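Local structure of RidA family protein (Psychrobacter sp. MES7-P7E, 6L8P) at residues Asp29-Ala34 with Tyr38-Lys43; Gly52-Asp57 with Ala130-Gly135; Glu62-Phe67 with Ala71-Glu76; Ser88-Val93 with Asn115-Tyr120. The protein probably deaminates reactive enamine and imine intermediates, releasing ammonia. The protein carries 1 engineered substitution. One frame throughout, in Å; residues are numbered along the deposited sequence.

Contact 1. Residues Asp29-Ala34 with Tyr38-Lys43; sequences DKAPAA and YSQAVK
One face of the Tyr38 ring is covered by the methyl group of Ala34. Ala34 CB sits 3.5 Å from the centroid of the Tyr38 ring, 17° off the ring normal, which makes a CH-pi contact. The methyl is offset toward the rim, so Ala34 CB comes nearest to Tyr38 CE2, at 3.4 Å. The same methyl also lies 3.2 Å from the Tyr38 backbone O. The ring takes the crowded position between its own backbone N and carbonyl carbon (chi1 60°), and this folds it back over the preceding loop. Its hydroxyl continues past the backbone of Ala34 and is hydrogen-bonded to Val35 N.

The second flat group is the side-chain amide of Gln40. It reaches Pro32 O with NE2, at 2.9 Å and with an N-H...O angle of 163°. Pro32 O lies close to the amide plane of Gln40. Seen from the carbonyl, however, NE2 stands above the plane. The Gln40 chain is extended beyond CG, which carries the amide across to the loop.

In the RidA (YjgF/YER057c/UK114) fold this loop links the N-terminal strand 23-26 to strand 41-44 of the sheet. Ala31 CB packs against the amide nitrogen, 3.7 Å from Gln40 NE2. The other end of the amide, Gln40 OE1, accepts from Thr28 N, so the buried group is held from both ends and its rotation is fixed. Pro32 rests on Asn77 of helix 67-84. The ring of Tyr38 packs on Pro121 of the second subunit and lies close to a malonate ion, probably from the crystallisation liquor.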
loop_
_atom_site.group_PDB
_atom_site.type_symbol
_atom_site.label_atom_id
_atom_site.label_comp_id
_atom_site.label_asym_id
_atom_site.label_seq_id
_atom_site.Cartn_x
_atom_site.Cartn_y
_atom_site.Cartn_z
ATOM N N ASP A 29 18.656 -3.943 -16.068
ATOM C CA ASP A 29 18.042 -4.190 -17.366
ATOM C C ASP A 29 17.283 -5.509 -17.448
ATOM O O ASP A 29 16.630 -5.761 -18.472
ATOM C CB ASP A 29 19.118 -4.176 -18.463
ATOM C CG ASP A 29 19.866 -2.868 -18.532
ATOM O OD1 ASP A 29 19.252 -1.804 -18.294
ATOM O OD2 ASP A 29 21.081 -2.903 -18.829
ATOM N N LYS A 30 17.365 -6.372 -16.424
ATOM C CA LYS A 30 16.620 -7.615 -16.443
ATOM C C LYS A 30 15.182 -7.444 -16.000
ATOM O O LYS A 30 14.424 -8.410 -16.042
ATOM C CB LYS A 30 17.326 -8.651 -15.569
ATOM C CG LYS A 30 18.702 -9.005 -16.179
ATOM C CD LYS A 30 19.602 -9.795 -15.252
ATOM C CE LYS A 30 20.378 -10.822 -16.067
ATOM N NZ LYS A 30 21.760 -10.355 -16.374
ATOM N N ALA A 31 14.798 -6.258 -15.551
ATOM C CA ALA A 31 13.398 -5.972 -15.289
ATOM C C ALA A 31 12.933 -4.831 -16.184
ATOM O O ALA A 31 13.759 -4.090 -16.749
ATOM C CB ALA A 31 13.185 -5.600 -13.811
ATOM N N PRO A 32 11.627 -4.676 -16.365
ATOM C CA PRO A 32 11.132 -3.621 -17.273
ATOM C C PRO A 32 11.568 -2.227 -16.838
ATOM O O PRO A 32 11.599 -1.886 -15.642
ATOM C CB PRO A 32 9.603 -3.762 -17.191
ATOM C CG PRO A 32 9.369 -5.229 -16.757
ATOM C CD PRO A 32 10.531 -5.492 -15.806
ATOM N N ALA A 33 11.846 -1.385 -17.822
ATOM C CA ALA A 33 12.040 0.025 -17.514
ATOM C C ALA A 33 10.771 0.608 -16.925
ATOM O O ALA A 33 9.667 0.181 -17.253
ATOM C CB ALA A 33 12.395 0.796 -18.793
ATOM N N ALA A 34 10.925 1.599 -16.044
ATOM C CA ALA A 34 9.735 2.236 -15.478
ATOM C C ALA A 34 8.873 2.832 -16.588
ATOM O O ALA A 34 9.403 3.431 -17.523
ATOM C CB ALA A 34 10.173 3.323 -14.499
ATOM N N TYR A 38 9.365 7.024 -11.861
ATOM C CA TYR A 38 9.740 6.236 -10.684
ATOM C C TYR A 38 10.974 5.396 -11.006
ATOM O O TYR A 38 11.331 5.211 -12.178
ATOM C CB TYR A 38 8.586 5.314 -10.198
ATOM C CG TYR A 38 8.082 4.279 -11.175
ATOM C CD1 TYR A 38 7.051 4.580 -12.047
ATOM C CD2 TYR A 38 8.617 3.009 -11.193
ATOM C CE1 TYR A 38 6.575 3.651 -12.950
ATOM C CE2 TYR A 38 8.136 2.046 -12.068
ATOM C CZ TYR A 38 7.128 2.383 -12.956
ATOM O OH TYR A 38 6.669 1.437 -13.857
ATOM N N SER A 39 11.638 4.925 -9.944
ATOM C CA SER A 39 12.732 3.971 -10.041
ATOM C C SER A 39 12.199 2.581 -9.772
ATOM O O SER A 39 11.198 2.397 -9.063
ATOM C CB SER A 39 13.822 4.277 -9.027
ATOM O OG SER A 39 14.416 5.546 -9.348
ATOM N N GLN A 40 12.939 1.576 -10.279
ATOM C CA GLN A 40 12.506 0.201 -10.064
ATOM C C GLN A 40 12.431 -0.155 -8.578
ATOM O O GLN A 40 11.499 -0.857 -8.165
ATOM C CB GLN A 40 13.447 -0.778 -10.785
ATOM C CG GLN A 40 13.267 -0.757 -12.297
ATOM C CD GLN A 40 14.373 -1.563 -12.982
ATOM O OE1 GLN A 40 15.413 -1.820 -12.368
ATOM N NE2 GLN A 40 14.125 -2.017 -14.203
ATOM N N ALA A 41 13.411 0.258 -7.778
ATOM C CA ALA A 41 13.354 -0.012 -6.346
ATOM C C ALA A 41 14.277 0.954 -5.639
ATOM O O ALA A 41 15.191 1.521 -6.241
ATOM C CB ALA A 41 13.754 -1.463 -6.020
ATOM N N VAL A 42 14.034 1.120 -4.337
ATOM C CA VAL A 42 14.891 1.943 -3.486
ATOM C C VAL A 42 15.251 1.118 -2.264
ATOM O O VAL A 42 14.371 0.561 -1.598
ATOM C CB VAL A 42 14.231 3.260 -3.036
ATOM C CG1 VAL A 42 15.191 4.012 -2.076
ATOM C CG2 VAL A 42 13.891 4.135 -4.218
ATOM N N LYS A 43 16.537 1.051 -1.952
ATOM C CA LYS A 43 17.023 0.284 -0.811
ATOM C C LYS A 43 17.512 1.241 0.262
ATOM O O LYS A 43 18.247 2.184 -0.041
ATOM C CB LYS A 43 18.151 -0.658 -1.261
ATOM C CG LYS A 43 18.801 -1.468 -0.110
ATOM C CD LYS A 43 19.780 -2.467 -0.741
ATOM C CE LYS A 43 20.434 -3.340 0.319
ATOM N NZ LYS A 43 21.337 -4.321 -0.357
#

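Contact 2. Residues Gly52-Asp57 with Ala130-Gly135; sequences GQLGFD and ALPKGG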
loop_
_atom_site.group_PDB
_atom_site.type_symbol
_atom_site.label_atom_id
_atom_site.label_comp_id
_atom_site.label_asym_id
_atom_site.label_seq_id
_atom_site.Cartn_x
_atom_site.Cartn_y
_atom_site.Cartn_z
ATOM N N GLY A 52 5.635 -1.234 -8.026
ATOM C CA GLY A 52 4.684 -2.150 -8.646
ATOM C C GLY A 52 5.235 -2.667 -9.955
ATOM O O GLY A 52 5.778 -1.906 -10.750
ATOM N N GLN A 53 5.153 -3.977 -10.151
ATOM C CA GLN A 53 5.583 -4.626 -11.382
ATOM C C GLN A 53 4.371 -5.166 -12.114
ATOM O O GLN A 53 3.476 -5.762 -11.500
ATOM C CB GLN A 53 6.557 -5.774 -11.085
ATOM C CG GLN A 53 7.880 -5.284 -10.498
ATOM C CD GLN A 53 8.598 -4.338 -11.406
ATOM O OE1 GLN A 53 8.841 -4.665 -12.569
ATOM N NE2 GLN A 53 8.934 -3.143 -10.897
ATOM N N LEU A 54 4.345 -4.951 -13.430
ATOM C CA LEU A 54 3.332 -5.489 -14.324
ATOM C C LEU A 54 3.968 -6.578 -15.181
ATOM O O LEU A 54 5.197 -6.755 -15.188
ATOM C CB LEU A 54 2.767 -4.360 -15.210
ATOM C CG LEU A 54 2.082 -3.219 -14.441
ATOM C CD1 LEU A 54 2.030 -1.919 -15.359
ATOM C CD2 LEU A 54 0.703 -3.598 -14.107
ATOM N N GLY A 55 3.118 -7.318 -15.903
ATOM C CA GLY A 55 3.599 -8.501 -16.606
ATOM C C GLY A 55 4.272 -8.213 -17.946
ATOM O O GLY A 55 3.980 -8.891 -18.933
ATOM N N PHE A 56 5.150 -7.219 -17.991
ATOM C CA PHE A 56 5.874 -6.888 -19.219
ATOM C C PHE A 56 7.053 -7.824 -19.431
ATOM O O PHE A 56 7.827 -8.103 -18.511
ATOM C CB PHE A 56 6.467 -5.479 -19.134
ATOM C CG PHE A 56 5.465 -4.379 -19.062
ATOM C CD1 PHE A 56 4.628 -4.084 -20.124
ATOM C CD2 PHE A 56 5.477 -3.566 -17.954
ATOM C CE1 PHE A 56 3.699 -2.997 -20.024
ATOM C CE2 PHE A 56 4.584 -2.474 -17.826
ATOM C CZ PHE A 56 3.685 -2.206 -18.871
ATOM N N ASP A 57 7.265 -8.230 -20.676
ATOM C CA ASP A 57 8.592 -8.706 -21.076
ATOM C C ASP A 57 9.588 -7.547 -20.960
ATOM O O ASP A 57 9.300 -6.449 -21.475
ATOM C CB ASP A 57 8.446 -9.197 -22.520
ATOM C CG ASP A 57 9.756 -9.660 -23.160
ATOM O OD1 ASP A 57 10.820 -9.013 -23.047
ATOM O OD2 ASP A 57 9.649 -10.626 -23.947
ATOM N N ALA A 130 -8.671 -0.762 -12.844
ATOM C CA ALA A 130 -7.819 -0.891 -14.025
ATOM C C ALA A 130 -6.375 -0.702 -13.579
ATOM O O ALA A 130 -6.099 -0.184 -12.480
ATOM C CB ALA A 130 -8.162 0.147 -15.108
ATOM N N LEU A 131 -5.456 -1.105 -14.451
ATOM C CA LEU A 131 -4.022 -1.003 -14.211
ATOM C C LEU A 131 -3.325 -0.350 -15.386
ATOM O O LEU A 131 -3.835 -0.363 -16.510
ATOM C CB LEU A 131 -3.401 -2.398 -13.966
ATOM C CG LEU A 131 -3.854 -3.037 -12.666
ATOM C CD1 LEU A 131 -3.442 -4.547 -12.639
ATOM C CD2 LEU A 131 -3.301 -2.281 -11.430
ATOM N N PRO A 132 -2.142 0.227 -15.170
ATOM C CA PRO A 132 -1.462 0.897 -16.274
ATOM C C PRO A 132 -1.248 -0.027 -17.461
ATOM O O PRO A 132 -0.968 -1.224 -17.323
ATOM C CB PRO A 132 -0.135 1.353 -15.647
ATOM C CG PRO A 132 -0.463 1.532 -14.174
ATOM C CD PRO A 132 -1.422 0.379 -13.888
ATOM N N LYS A 133 -1.444 0.550 -18.642
ATOM C CA LYS A 133 -1.210 -0.113 -19.918
ATOM C C LYS A 133 -2.120 -1.309 -20.134
ATOM O O LYS A 133 -1.878 -2.109 -21.060
ATOM C CB LYS A 133 0.269 -0.499 -20.054
ATOM C CG LYS A 133 1.238 0.634 -19.685
ATOM C CD LYS A 133 0.989 1.868 -20.565
ATOM C CE LYS A 133 1.845 3.068 -20.081
ATOM N NZ LYS A 133 1.454 4.322 -20.813
ATOM N N GLY A 134 -3.173 -1.447 -19.327
ATOM C CA GLY A 134 -4.118 -2.532 -19.503
ATOM C C GLY A 134 -3.665 -3.844 -18.908
ATOM O O GLY A 134 -4.243 -4.884 -19.240
ATOM N N GLY A 135 -2.674 -3.831 -18.034
ATOM C CA GLY A 135 -2.313 -5.049 -17.313
ATOM C C GLY A 135 -3.466 -5.576 -16.464
ATOM O O GLY A 135 -4.412 -4.862 -16.123
#
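Leu54 meets Leu131 and Pro132 near the end of strand 47-54. The contact joins this strand of the alpha+beta RidA fold to the loop that leads into its neighbour in the sheet, strand 137-144. Leu54 CB points toward that loop. From CB the chain runs to CG, which lies anti to the carbonyl carbon (chi1 -61°), and there it splits. CD1 goes to Pro132, where it touches both the backbone O at 3.7 Å and the ring carbon CB at 3.9 Å. CD2 turns to Leu131 and stops 4.3 Å from Leu131 CB. The side chains of Leu54 and Pro132 cross at about a right angle.

No hydrogen bond joins the two segments, and the contact is apolar packing. The loop has its own internal bonds, Gly134 N to Leu131 O and Gly135 N to Pro132 O. Lys133 and Gly134 both have positive phi, which helps turn the chain. Gly135 comes closest to Leu54 in the backbone, with 6.4 Å between Gly135 CA and Leu54 CA. On the other segment, Gly55 is the centre of an inverse gamma turn, closed by a weak bond from Phe56 N to Leu54 O.

The packing is shared with a second subunit, where Val126 meets Leu131 and Ala125 meets Pro132. A bound malonate ion, probably from the crystallisation liquor, lies beside Leu54. Lys133 bends at chi2 (-58°), and its aliphatic part runs past the Phe56 ring. Lys133 CG meets that ring at its edge, in the ring plane, 3.8 Å from Phe56 CZ.

Contact 3. Residues Glu62-Phe67 with Ala71-Glu76; sequences ELREGF and AEQVFE
Arg64 grips Gln73 side-on, with two nitrogens on one oxygen. Arg64 NE donates to Gln73 OE1 at 2.7 Å, and Arg64 NH2 donates to Gln73 OE1 at 2.9 Å. The NE bond is the straighter, with an N-H...O angle of 152° against 137° for NH2. OE1 lies in the guanidinium plane, at its edge. The fit is less even from the amide side. Both nitrogens reach OE1 from the same face of the amide, and the guanidinium and amide planes are 41° apart.

Both side chains bend at chi2 to bring their ends together. Their aliphatic parts also touch, with Arg64 CG 3.7 Å from Gln73 CB. The rest of the amide is satisfied too, since Gln73 NE2 donates to Asn77 OD1, one turn further along the helix. With OE1 and NE2 both engaged, the orientation of the amide is set. Arg64 NH1 has a long, weak ion pair with Asp57. In the backbone, Arg64 O accepts from Gln70 NE2.

Nearer the helix start, Ala71 N donates to Phe67 O at 2.8 Å. This is an ordinary helical i to i+4 bond. Beside this bond, Ala71 CB lies over one face of the Phe67 ring, 4.0 Å from Phe67 CZ. That ring also packs on Val107 and Leu108 of helix 105-115.

Gly66 takes the N-cap position with positive phi. The contact lies at the N-terminal start of helix 67-84, where the loop after strand 47-54 folds back on the first turns. In the RidA fold this helix packs against the sheet.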
loop_
_atom_site.group_PDB
_atom_site.type_symbol
_atom_site.label_atom_id
_atom_site.label_comp_id
_atom_site.label_asym_id
_atom_site.label_seq_id
_atom_site.Cartn_x
_atom_site.Cartn_y
_atom_site.Cartn_z
ATOM N N GLU A 62 6.150 -5.363 -23.824
ATOM C CA GLU A 62 4.803 -5.807 -24.140
ATOM C C GLU A 62 4.317 -6.722 -23.028
ATOM O O GLU A 62 5.068 -7.567 -22.542
ATOM C CB GLU A 62 4.756 -6.552 -25.477
ATOM C CG GLU A 62 5.223 -5.653 -26.620
ATOM C CD GLU A 62 5.381 -6.400 -27.931
ATOM O OE1 GLU A 62 6.114 -5.883 -28.796
ATOM O OE2 GLU A 62 4.791 -7.495 -28.098
ATOM N N LEU A 63 3.055 -6.560 -22.653
ATOM C CA LEU A 63 2.439 -7.472 -21.683
ATOM C C LEU A 63 2.321 -8.883 -22.235
ATOM O O LEU A 63 1.952 -9.092 -23.397
ATOM C CB LEU A 63 1.041 -6.973 -21.320
ATOM C CG LEU A 63 1.002 -5.680 -20.522
ATOM C CD1 LEU A 63 -0.413 -5.135 -20.558
ATOM C CD2 LEU A 63 1.450 -5.982 -19.082
ATOM N N ARG A 64 2.619 -9.867 -21.392
ATOM C CA ARG A 64 2.355 -11.256 -21.755
ATOM C C ARG A 64 0.859 -11.481 -21.947
ATOM O O ARG A 64 0.008 -10.703 -21.491
ATOM C CB ARG A 64 2.887 -12.186 -20.667
ATOM C CG ARG A 64 4.359 -12.058 -20.393
ATOM C CD ARG A 64 5.210 -12.555 -21.556
ATOM N NE ARG A 64 6.618 -12.604 -21.173
ATOM C CZ ARG A 64 7.633 -12.741 -22.030
ATOM N NH1 ARG A 64 7.397 -12.828 -23.342
ATOM N NH2 ARG A 64 8.887 -12.793 -21.575
ATOM N N GLU A 65 0.512 -12.560 -22.661
ATOM C CA GLU A 65 -0.888 -12.842 -22.960
ATOM C C GLU A 65 -1.558 -13.598 -21.812
ATOM O O GLU A 65 -1.167 -14.736 -21.508
ATOM C CB GLU A 65 -0.987 -13.674 -24.239
ATOM C CG GLU A 65 -0.790 -12.860 -25.505
ATOM C CD GLU A 65 -1.887 -11.819 -25.707
ATOM O OE1 GLU A 65 -3.073 -12.132 -25.436
ATOM O OE2 GLU A 65 -1.558 -10.686 -26.135
ATOM N N GLY A 66 -2.578 -12.974 -21.209
ATOM C CA GLY A 66 -3.403 -13.597 -20.193
ATOM C C GLY A 66 -2.847 -13.466 -18.780
ATOM O O GLY A 66 -1.659 -13.216 -18.559
ATOM N N PHE A 67 -3.737 -13.733 -17.802
ATOM C CA PHE A 67 -3.378 -13.536 -16.401
ATOM C C PHE A 67 -2.205 -14.409 -15.972
ATOM O O PHE A 67 -1.293 -13.922 -15.319
ATOM C CB PHE A 67 -4.563 -13.816 -15.477
ATOM C CG PHE A 67 -4.180 -13.766 -14.051
ATOM C CD1 PHE A 67 -4.116 -12.552 -13.385
ATOM C CD2 PHE A 67 -3.820 -14.929 -13.374
ATOM C CE1 PHE A 67 -3.690 -12.526 -12.048
ATOM C CE2 PHE A 67 -3.388 -14.904 -12.058
ATOM C CZ PHE A 67 -3.321 -13.694 -11.399
ATOM N N ALA A 71 1.209 -12.969 -14.514
ATOM C CA ALA A 71 1.619 -13.171 -13.115
ATOM C C ALA A 71 3.004 -13.831 -13.006
ATOM O O ALA A 71 3.834 -13.438 -12.163
ATOM C CB ALA A 71 0.570 -14.013 -12.383
ATOM N N GLU A 72 3.264 -14.843 -13.843
ATOM C CA GLU A 72 4.581 -15.454 -13.865
ATOM C C GLU A 72 5.647 -14.439 -14.240
ATOM O O GLU A 72 6.744 -14.438 -13.664
ATOM C CB GLU A 72 4.588 -16.632 -14.846
ATOM C CG GLU A 72 3.685 -17.751 -14.341
ATOM C CD GLU A 72 3.481 -18.896 -15.329
ATOM O OE1 GLU A 72 3.727 -18.717 -16.542
ATOM O OE2 GLU A 72 3.054 -19.986 -14.880
ATOM N N GLN A 73 5.341 -13.570 -15.223
ATOM C CA GLN A 73 6.294 -12.554 -15.646
ATOM C C GLN A 73 6.521 -11.513 -14.553
ATOM O O GLN A 73 7.650 -11.066 -14.340
ATOM C CB GLN A 73 5.784 -11.894 -16.929
ATOM C CG GLN A 73 6.769 -10.837 -17.504
ATOM C CD GLN A 73 8.046 -11.499 -18.015
ATOM O OE1 GLN A 73 7.967 -12.410 -18.864
ATOM N NE2 GLN A 73 9.185 -11.152 -17.449
ATOM N N VAL A 74 5.463 -11.151 -13.812
ATOM C CA VAL A 74 5.637 -10.241 -12.681
ATOM C C VAL A 74 6.618 -10.825 -11.686
ATOM O O VAL A 74 7.516 -10.126 -11.201
ATOM C CB VAL A 74 4.278 -9.950 -12.003
ATOM C CG1 VAL A 74 4.505 -9.298 -10.630
ATOM C CG2 VAL A 74 3.413 -9.040 -12.866
ATOM N N PHE A 75 6.487 -12.125 -11.397
ATOM C CA PHE A 75 7.448 -12.749 -10.484
ATOM C C PHE A 75 8.875 -12.731 -11.043
ATOM O O PHE A 75 9.831 -12.482 -10.303
ATOM C CB PHE A 75 6.998 -14.178 -10.124
ATOM C CG PHE A 75 6.168 -14.235 -8.852
ATOM C CD1 PHE A 75 6.773 -14.129 -7.607
ATOM C CD2 PHE A 75 4.797 -14.271 -8.931
ATOM C CE1 PHE A 75 5.979 -14.145 -6.410
ATOM C CE2 PHE A 75 3.999 -14.272 -7.791
ATOM C CZ PHE A 75 4.608 -14.217 -6.513
ATOM N N GLU A 76 9.048 -12.969 -12.354
ATOM C CA GLU A 76 10.403 -12.882 -12.916
ATOM C C GLU A 76 10.968 -11.465 -12.789
ATOM O O GLU A 76 12.160 -11.265 -12.471
ATOM C CB GLU A 76 10.384 -13.320 -14.385
ATOM C CG GLU A 76 10.027 -14.811 -14.553
ATOM C CD GLU A 76 10.966 -15.713 -13.731
ATOM O OE1 GLU A 76 12.199 -15.484 -13.773
ATOM O OE2 GLU A 76 10.482 -16.642 -13.034
#

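Contact 4. Residues Ser88-Val93 with Asn115-Tyr120; sequences SLNDVV and NLSEPY
Leu89 and Leu116 are the closest points of the two backbones, with 7.0 Å between Leu89 CA and Leu116 CA. Residues 89-91 form a short 3-10 turn just before strand 92-99. Its backbone is held by bonds from Asp91 N to Ser88 O and from Val92 N to Leu89 O. Asp91 OD2 also accepts from Ser88 N. On the other segment, Leu116 is the first residue to leave helical geometry after helix 105-115. The peptide bond before Pro119 is cis.

The apolar part of the contact is small. Leu89 CB meets Leu116 CD2 at 4.1 Å, and the Leu89 CD1 branch reaches the helix end, 3.7 Å from Asn115 O.

Water bridges the polar part. Asn90 CG lies anti to the carbonyl carbon (chi1 -70°), which brings OD1 toward Ser117. Asn90 OD1 and Ser117 OG are 2.9 Å apart, but the angle is poor for a direct hydrogen bond. Water 1 lies 2.9 Å from Asn90 OD1 and accepts from Ser117 N. Further along the 115-120 segment, water 2 lies between Pro119 O, at 3.0 Å, and Asn90 O, the latter contact weak.

Tyr120 O accepts from Ser39 OG of the third subunit, so the 115-120 loop reaches a subunit interface. This is a solvent-bridged contact within a beta-alpha-beta unit of the RidA fold, where helix 105-115 connects the parallel neighbours 92-99 and 122-127.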
loop_
_atom_site.group_PDB
_atom_site.type_symbol
_atom_site.label_atom_id
_atom_site.label_comp_id
_atom_site.label_asym_id
_atom_site.label_seq_id
_atom_site.Cartn_x
_atom_site.Cartn_y
_atom_site.Cartn_z
ATOM N N SER A 88 16.838 -11.890 -2.675
ATOM C CA SER A 88 16.076 -12.869 -3.434
ATOM C C SER A 88 14.616 -12.769 -3.001
ATOM O O SER A 88 14.282 -12.008 -2.079
ATOM C CB SER A 88 16.582 -14.290 -3.212
ATOM O OG SER A 88 16.204 -14.726 -1.919
ATOM N N LEU A 89 13.742 -13.536 -3.679
ATOM C CA LEU A 89 12.330 -13.566 -3.271
ATOM C C LEU A 89 12.169 -14.063 -1.839
ATOM O O LEU A 89 11.172 -13.741 -1.176
ATOM C CB LEU A 89 11.501 -14.457 -4.200
ATOM C CG LEU A 89 11.294 -13.964 -5.632
ATOM C CD1 LEU A 89 10.670 -15.057 -6.490
ATOM C CD2 LEU A 89 10.408 -12.726 -5.659
ATOM N N ASN A 90 13.121 -14.859 -1.337
ATOM C CA ASN A 90 13.031 -15.291 0.063
ATOM C C ASN A 90 13.095 -14.128 1.036
ATOM O O ASN A 90 12.774 -14.302 2.220
ATOM C CB ASN A 90 14.163 -16.268 0.428
ATOM C CG ASN A 90 14.000 -17.602 -0.239
ATOM O OD1 ASN A 90 13.088 -18.364 0.084
ATOM N ND2 ASN A 90 14.879 -17.893 -1.197
ATOM N N ASP A 91 13.541 -12.955 0.591
ATOM C CA ASP A 91 13.640 -11.804 1.471
ATOM C C ASP A 91 12.384 -10.944 1.468
ATOM O O ASP A 91 12.305 -10.008 2.270
ATOM C CB ASP A 91 14.815 -10.912 1.060
ATOM C CG ASP A 91 16.152 -11.644 1.162
ATOM O OD1 ASP A 91 16.385 -12.240 2.227
ATOM O OD2 ASP A 91 16.922 -11.677 0.179
ATOM N N VAL A 92 11.399 -11.262 0.625
ATOM C CA VAL A 92 10.168 -10.463 0.640
ATOM C C VAL A 92 9.461 -10.662 1.975
ATOM O O VAL A 92 9.249 -11.804 2.411
ATOM C CB VAL A 92 9.256 -10.848 -0.530
ATOM C CG1 VAL A 92 7.940 -10.020 -0.477
ATOM C CG2 VAL A 92 10.005 -10.573 -1.883
ATOM N N VAL A 93 9.044 -9.547 2.593
ATOM C CA VAL A 93 8.225 -9.578 3.805
ATOM C C VAL A 93 6.792 -9.173 3.547
ATOM O O VAL A 93 5.913 -9.582 4.329
ATOM C CB VAL A 93 8.842 -8.701 4.917
ATOM C CG1 VAL A 93 10.221 -9.288 5.356
ATOM C CG2 VAL A 93 8.946 -7.224 4.559
ATOM N N ASN A 115 6.390 -20.040 -7.028
ATOM C CA ASN A 115 7.531 -19.159 -7.035
ATOM C C ASN A 115 8.140 -18.903 -5.670
ATOM O O ASN A 115 9.206 -18.282 -5.603
ATOM C CB ASN A 115 7.131 -17.808 -7.677
ATOM C CG ASN A 115 7.085 -17.870 -9.188
ATOM O OD1 ASN A 115 8.115 -17.694 -9.832
ATOM N ND2 ASN A 115 5.918 -18.113 -9.761
ATOM N N LEU A 116 7.494 -19.349 -4.586
ATOM C CA LEU A 116 7.897 -18.964 -3.242
ATOM C C LEU A 116 8.028 -20.215 -2.402
ATOM O O LEU A 116 7.336 -21.202 -2.650
ATOM C CB LEU A 116 6.855 -18.040 -2.552
ATOM C CG LEU A 116 6.607 -16.698 -3.271
ATOM C CD1 LEU A 116 5.336 -16.077 -2.677
ATOM C CD2 LEU A 116 7.809 -15.769 -3.165
ATOM N N SER A 117 8.895 -20.143 -1.398
ATOM C CA SER A 117 8.961 -21.164 -0.362
ATOM C C SER A 117 8.550 -20.562 0.973
ATOM O O SER A 117 8.751 -19.370 1.232
ATOM C CB SER A 117 10.365 -21.749 -0.257
ATOM O OG SER A 117 11.327 -20.721 -0.039
ATOM N N GLU A 118 7.970 -21.410 1.814
ATOM C CA GLU A 118 7.619 -21.000 3.163
ATOM C C GLU A 118 8.855 -20.555 3.953
ATOM O O GLU A 118 9.983 -21.008 3.700
ATOM C CB GLU A 118 6.932 -22.145 3.892
ATOM C CG GLU A 118 5.623 -22.514 3.293
ATOM C CD GLU A 118 5.036 -23.776 3.877
ATOM O OE1 GLU A 118 5.530 -24.875 3.542
ATOM O OE2 GLU A 118 4.077 -23.663 4.666
ATOM N N PRO A 119 8.673 -19.657 4.928
ATOM C CA PRO A 119 7.374 -19.017 5.219
ATOM C C PRO A 119 6.991 -17.956 4.161
ATOM O O PRO A 119 7.881 -17.261 3.679
ATOM C CB PRO A 119 7.623 -18.372 6.574
ATOM C CG PRO A 119 9.091 -17.981 6.510
ATOM C CD PRO A 119 9.771 -19.105 5.739
ATOM N N TYR A 120 5.702 -17.872 3.814
ATOM C CA TYR A 120 5.294 -16.879 2.811
ATOM C C TYR A 120 5.249 -15.469 3.389
ATOM O O TYR A 120 5.070 -15.266 4.593
ATOM C CB TYR A 120 3.937 -17.231 2.253
ATOM C CG TYR A 120 3.870 -18.587 1.612
ATOM C CD1 TYR A 120 4.755 -18.938 0.598
ATOM C CD2 TYR A 120 2.955 -19.522 2.045
ATOM C CE1 TYR A 120 4.693 -20.194 -0.005
ATOM C CE2 TYR A 120 2.886 -20.766 1.457
ATOM C CZ TYR A 120 3.762 -21.096 0.444
ATOM O OH TYR A 120 3.694 -22.325 -0.174
HETATM O O HOH W 1 10.571 -17.619 -1.178
HETATM O O HOH W 2 10.666 -16.841 2.704
HETATM O O HOH W 3 13.670 -20.629 1.080
HETATM O O HOH W 4 12.426 -19.774 3.050
#

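In the fold
From the N terminus, contact 1 closes first, a short loop between strand 23-26 and strand 41-44. Contact 2 opens next, on strand 47-54, and closes only before strand 137-144, its antiparallel neighbour. Contacts 3 and 4 both lie within that long span, one after the other. Contact 3 folds the loop before helix 67-84 back on the first turns of that helix. Contact 4 ties the approach to strand 92-99 to the loop after helix 105-115. Contact 1 touches contact 2 through Pro32, against Phe56 and Gln53. Contact 2 joins contact 3 by probable backbone hydrogen bonds. Phe75 carries contact 3 on to contact 4, where it packs on Asn115 and Leu116.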